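Local coordinates for thiosulfate sulfurtransferase (PDB 1YT8), which probably transfers sulfur from thiosulfate to cyanide, as rhodaneses do, and is built from repeated rhodanese-like domains, at residues A[119-130]-A[196-207]. Sequence-based numbering, arbitrary orientation.
Sequences FGELVEAERHTP and RTRSIIGTQSLL. With SO3 (sulfite ion), chain B.
Gly120 and Thr197 have the nearest CA atoms of the two helices, 5.2 Å apart; the axes of 119-127 and 197-207 cross at 48° and approach to 8.8 Å. The first helix ends at Arg127; His128, with positive phi, turns the chain so that Thr129 and Pro130 come back against the second helix and lead into the edge strand 131-132 of one of the chain's parallel sheets. Ile200 is the central knob, set among Gly120, Glu121, Val123 and Glu124; its CG2 lies 3.4 Å from Gly120 O. With no side chain at Gly120, the methyl CG2 of Thr197 comes close to the first helix, 4.5 Å from Gly120 CA. Beside the knob, Ile201 CD1 reaches Phe119 CE2 and Val123 CG2, while Val123 CG1 packs on the aliphatic part of Gln204. Farther along, the methyls of Thr129 and Thr203 meet, and Pro130 CD rests 3.6 Å from Leu207 CD1. Arg196, at the N-cap position of the second helix, grips Glu121 side-on: NE bonds to OE2 and NH2 to OE1, each at 2.9 Å, and both oxygens use their syn lone pairs. The bend of Glu121 at chi2 (-55°) folds its carboxylate back to this edge. Glu124 is extended beyond CG and offers OE1 to the same NH2 at 2.7 Å, almost in the guanidinium plane but from above its own carboxylate plane. One water links Glu124 OE2 to Arg196 NH1, which also bonds Asn220; another joins Glu121 OE2 to Thr197 OG1. Two carboxylates at its edge hold the guanidinium and fix its rotation. Because Arg196 is the N-cap residue, the network ties helix 114-127 to the start of helix 197-208, where the backbone N of Arg198 donates to a bound sulfite in the anion pocket of this rhodanese-like domain.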
loop_
_atom_site.group_PDB
_atom_site.type_symbol
_atom_site.label_atom_id
_atom_site.label_comp_id
_atom_site.label_asym_id
_atom_site.label_seq_id
_atom_site.Cartn_x
_atom_site.Cartn_y
_atom_site.Cartn_z
ATOM N N PHE A 119 -0.356 11.887 -9.529
ATOM C CA PHE A 119 0.811 11.936 -10.404
ATOM C C PHE A 119 0.483 11.272 -11.741
ATOM O O PHE A 119 0.895 11.747 -12.797
ATOM C CB PHE A 119 2.011 11.219 -9.778
ATOM C CG PHE A 119 3.197 11.125 -10.704
ATOM C CD1 PHE A 119 3.922 12.265 -11.044
ATOM C CD2 PHE A 119 3.557 9.910 -11.275
ATOM C CE1 PHE A 119 4.992 12.198 -11.946
ATOM C CE2 PHE A 119 4.624 9.829 -12.178
ATOM C CZ PHE A 119 5.343 10.982 -12.513
ATOM N N GLY A 120 -0.257 10.167 -11.689
ATOM C CA GLY A 120 -0.622 9.475 -12.911
ATOM C C GLY A 120 -1.395 10.377 -13.857
ATOM O O GLY A 120 -1.171 10.370 -15.074
ATOM N N GLU A 121 -2.307 11.165 -13.300
ATOM C CA GLU A 121 -3.100 12.074 -14.109
ATOM C C GLU A 121 -2.210 13.170 -14.690
ATOM O O GLU A 121 -2.435 13.622 -15.813
ATOM C CB GLU A 121 -4.227 12.693 -13.275
ATOM C CG GLU A 121 -5.294 11.692 -12.808
ATOM C CD GLU A 121 -5.924 10.907 -13.951
ATOM O OE1 GLU A 121 -6.173 11.503 -15.025
ATOM O OE2 GLU A 121 -6.185 9.695 -13.774
ATOM N N LEU A 122 -1.207 13.593 -13.922
ATOM C CA LEU A 122 -0.271 14.626 -14.375
ATOM C C LEU A 122 0.526 14.128 -15.578
ATOM O O LEU A 122 0.789 14.887 -16.520
ATOM C CB LEU A 122 0.692 15.010 -13.247
ATOM C CG LEU A 122 1.681 16.144 -13.550
ATOM C CD1 LEU A 122 0.908 17.443 -13.801
ATOM C CD2 LEU A 122 2.632 16.323 -12.377
ATOM N N VAL A 123 0.917 12.855 -15.542
ATOM C CA VAL A 123 1.665 12.268 -16.645
ATOM C C VAL A 123 0.836 12.319 -17.931
ATOM O O VAL A 123 1.338 12.756 -18.972
ATOM C CB VAL A 123 2.084 10.801 -16.329
ATOM C CG1 VAL A 123 2.705 10.148 -17.560
ATOM C CG2 VAL A 123 3.100 10.787 -15.181
ATOM N N GLU A 124 -0.427 11.896 -17.869
ATOM C CA GLU A 124 -1.264 11.927 -19.068
ATOM C C GLU A 124 -1.481 13.357 -19.542
ATOM O O GLU A 124 -1.458 13.634 -20.742
ATOM C CB GLU A 124 -2.636 11.283 -18.828
ATOM C CG GLU A 124 -3.427 11.115 -20.131
ATOM C CD GLU A 124 -4.817 10.539 -19.933
ATOM O OE1 GLU A 124 -5.700 11.263 -19.427
ATOM O OE2 GLU A 124 -5.025 9.359 -20.282
ATOM N N ALA A 125 -1.697 14.266 -18.600
ATOM C CA ALA A 125 -1.921 15.666 -18.950
ATOM C C ALA A 125 -0.706 16.270 -19.657
ATOM O O ALA A 125 -0.846 17.020 -20.629
ATOM C CB ALA A 125 -2.249 16.469 -17.695
ATOM N N GLU A 126 0.486 15.929 -19.177
ATOM C CA GLU A 126 1.723 16.461 -19.742
ATOM C C GLU A 126 2.244 15.754 -20.986
ATOM O O GLU A 126 2.752 16.402 -21.901
ATOM C CB GLU A 126 2.829 16.452 -18.683
ATOM C CG GLU A 126 2.561 17.360 -17.494
ATOM C CD GLU A 126 2.409 18.809 -17.898
ATOM O OE1 GLU A 126 3.366 19.370 -18.469
ATOM O OE2 GLU A 126 1.330 19.387 -17.648
ATOM N N ARG A 127 2.131 14.432 -21.019
ATOM C CA ARG A 127 2.642 13.668 -22.156
ATOM C C ARG A 127 1.575 13.198 -23.137
ATOM O O ARG A 127 1.896 12.613 -24.176
ATOM C CB ARG A 127 3.439 12.460 -21.650
ATOM C CG ARG A 127 4.651 12.825 -20.795
ATOM C CD ARG A 127 5.613 13.746 -21.551
ATOM N NE ARG A 127 6.078 13.143 -22.795
ATOM C CZ ARG A 127 6.860 12.067 -22.866
ATOM N NH1 ARG A 127 7.279 11.467 -21.759
ATOM N NH2 ARG A 127 7.212 11.581 -24.048
ATOM N N HIS A 128 0.314 13.460 -22.814
ATOM C CA HIS A 128 -0.798 13.048 -23.669
ATOM C C HIS A 128 -0.706 11.552 -23.961
ATOM O O HIS A 128 -0.903 11.117 -25.095
ATOM C CB HIS A 128 -0.772 13.844 -24.976
ATOM C CG HIS A 128 -0.710 15.324 -24.768
ATOM N ND1 HIS A 128 -1.708 16.026 -24.129
ATOM C CD2 HIS A 128 0.255 16.225 -25.066
ATOM C CE1 HIS A 128 -1.362 17.298 -24.041
ATOM N NE2 HIS A 128 -0.174 17.446 -24.600
ATOM N N THR A 129 -0.406 10.776 -22.923
ATOM C CA THR A 129 -0.283 9.324 -23.037
ATOM C C THR A 129 -1.473 8.755 -23.808
ATOM O O THR A 129 -2.627 8.946 -23.418
ATOM C CB THR A 129 -0.217 8.685 -21.641
ATOM O OG1 THR A 129 0.748 9.390 -20.849
ATOM C CG2 THR A 129 0.189 7.216 -21.738
ATOM N N PRO A 130 -1.204 8.033 -24.908
ATOM C CA PRO A 130 -2.247 7.439 -25.749
ATOM C C PRO A 130 -3.192 6.503 -25.012
ATOM O O PRO A 130 -2.780 5.790 -24.093
ATOM C CB PRO A 130 -1.451 6.690 -26.818
ATOM C CG PRO A 130 -0.153 7.419 -26.865
ATOM C CD PRO A 130 0.129 7.660 -25.410
ATOM N N ARG A 196 -7.417 3.916 -14.003
ATOM C CA ARG A 196 -6.555 4.612 -14.952
ATOM C C ARG A 196 -5.070 4.661 -14.587
ATOM O O ARG A 196 -4.209 4.463 -15.440
ATOM C CB ARG A 196 -7.028 6.063 -15.102
ATOM C CG ARG A 196 -8.438 6.246 -15.629
ATOM C CD ARG A 196 -8.936 7.659 -15.345
ATOM N NE ARG A 196 -8.000 8.681 -15.801
ATOM C CZ ARG A 196 -7.773 8.983 -17.075
ATOM N NH1 ARG A 196 -8.421 8.340 -18.039
ATOM N NH2 ARG A 196 -6.898 9.935 -17.383
ATOM N N THR A 197 -4.779 4.919 -13.317
ATOM C CA THR A 197 -3.400 5.108 -12.874
ATOM C C THR A 197 -2.308 4.188 -13.386
ATOM O O THR A 197 -1.412 4.638 -14.096
ATOM C CB THR A 197 -3.310 5.147 -11.346
ATOM O OG1 THR A 197 -4.338 6.004 -10.836
ATOM C CG2 THR A 197 -1.948 5.701 -10.917
ATOM N N ARG A 198 -2.355 2.913 -13.019
ATOM C CA ARG A 198 -1.317 1.995 -13.465
ATOM C C ARG A 198 -1.276 1.796 -14.980
ATOM O O ARG A 198 -0.227 1.456 -15.528
ATOM C CB ARG A 198 -1.447 0.660 -12.719
ATOM C CG ARG A 198 -0.925 0.755 -11.277
ATOM C CD ARG A 198 -1.322 -0.438 -10.407
ATOM N NE ARG A 198 -2.762 -0.479 -10.170
ATOM C CZ ARG A 198 -3.373 -1.365 -9.387
ATOM N NH1 ARG A 198 -2.675 -2.298 -8.749
ATOM N NH2 ARG A 198 -4.689 -1.327 -9.255
ATOM N N SER A 199 -2.394 2.025 -15.667
ATOM C CA SER A 199 -2.403 1.874 -17.122
ATOM C C SER A 199 -1.665 3.042 -17.771
ATOM O O SER A 199 -0.989 2.868 -18.788
ATOM C CB SER A 199 -3.837 1.783 -17.673
ATOM O OG SER A 199 -4.506 3.036 -17.651
ATOM N N ILE A 200 -1.791 4.233 -17.185
ATOM C CA ILE A 200 -1.111 5.421 -17.709
ATOM C C ILE A 200 0.398 5.281 -17.481
ATOM O O ILE A 200 1.199 5.492 -18.392
ATOM C CB ILE A 200 -1.603 6.715 -17.006
ATOM C CG1 ILE A 200 -3.065 6.988 -17.368
ATOM C CG2 ILE A 200 -0.734 7.905 -17.424
ATOM C CD1 ILE A 200 -3.725 8.068 -16.515
ATOM N N ILE A 201 0.776 4.928 -16.257
ATOM C CA ILE A 201 2.180 4.758 -15.907
ATOM C C ILE A 201 2.809 3.636 -16.736
ATOM O O ILE A 201 3.940 3.761 -17.210
ATOM C CB ILE A 201 2.342 4.435 -14.398
ATOM C CG1 ILE A 201 1.813 5.598 -13.550
ATOM C CG2 ILE A 201 3.803 4.157 -14.071
ATOM C CD1 ILE A 201 2.555 6.908 -13.766
ATOM N N GLY A 202 2.069 2.546 -16.918
ATOM C CA GLY A 202 2.584 1.431 -17.692
ATOM C C GLY A 202 2.762 1.773 -19.162
ATOM O O GLY A 202 3.767 1.417 -19.777
ATOM N N THR A 203 1.781 2.461 -19.733
ATOM C CA THR A 203 1.861 2.842 -21.137
ATOM C C THR A 203 3.009 3.822 -21.341
ATOM O O THR A 203 3.812 3.663 -22.258
ATOM C CB THR A 203 0.548 3.491 -21.613
ATOM O OG1 THR A 203 -0.520 2.544 -21.490
ATOM C CG2 THR A 203 0.658 3.927 -23.072
ATOM N N GLN A 204 3.099 4.823 -20.472
ATOM C CA GLN A 204 4.159 5.812 -20.603
ATOM C C GLN A 204 5.531 5.192 -20.329
ATOM O O GLN A 204 6.534 5.643 -20.877
ATOM C CB GLN A 204 3.899 7.012 -19.681
ATOM C CG GLN A 204 4.751 8.239 -20.047
ATOM C CD GLN A 204 4.540 8.699 -21.491
ATOM O OE1 GLN A 204 5.502 8.926 -22.233
ATOM N NE2 GLN A 204 3.284 8.844 -21.890
ATOM N N SER A 205 5.581 4.155 -19.491
ATOM C CA SER A 205 6.853 3.482 -19.207
ATOM C C SER A 205 7.406 2.892 -20.503
ATOM O O SER A 205 8.593 3.028 -20.813
ATOM C CB SER A 205 6.667 2.334 -18.205
ATOM O OG SER A 205 6.370 2.803 -16.906
ATOM N N LEU A 206 6.532 2.224 -21.249
ATOM C CA LEU A 206 6.914 1.598 -22.510
ATOM C C LEU A 206 7.332 2.631 -23.551
ATOM O O LEU A 206 8.256 2.393 -24.333
ATOM C CB LEU A 206 5.757 0.738 -23.040
ATOM C CG LEU A 206 5.426 -0.495 -22.191
ATOM C CD1 LEU A 206 4.163 -1.163 -22.723
ATOM C CD2 LEU A 206 6.600 -1.467 -22.211
ATOM N N LEU A 207 6.656 3.774 -23.569
ATOM C CA LEU A 207 6.995 4.826 -24.518
ATOM C C LEU A 207 8.337 5.436 -24.140
ATOM O O LEU A 207 9.183 5.664 -25.003
ATOM C CB LEU A 207 5.918 5.910 -24.523
ATOM C CG LEU A 207 4.566 5.455 -25.070
ATOM C CD1 LEU A 207 3.509 6.519 -24.825
ATOM C CD2 LEU A 207 4.715 5.156 -26.557
HETATM S S SO3 B . -5.636 1.464 -11.846
HETATM O O1 SO3 B . -6.120 0.151 -11.358
HETATM O O2 SO3 B . -6.556 2.550 -11.446
HETATM O O3 SO3 B . -4.247 1.752 -11.402
HETATM O O HOH W 1 -4.443 8.272 -12.065
HETATM O O HOH W 2 -7.797 9.094 -20.750
#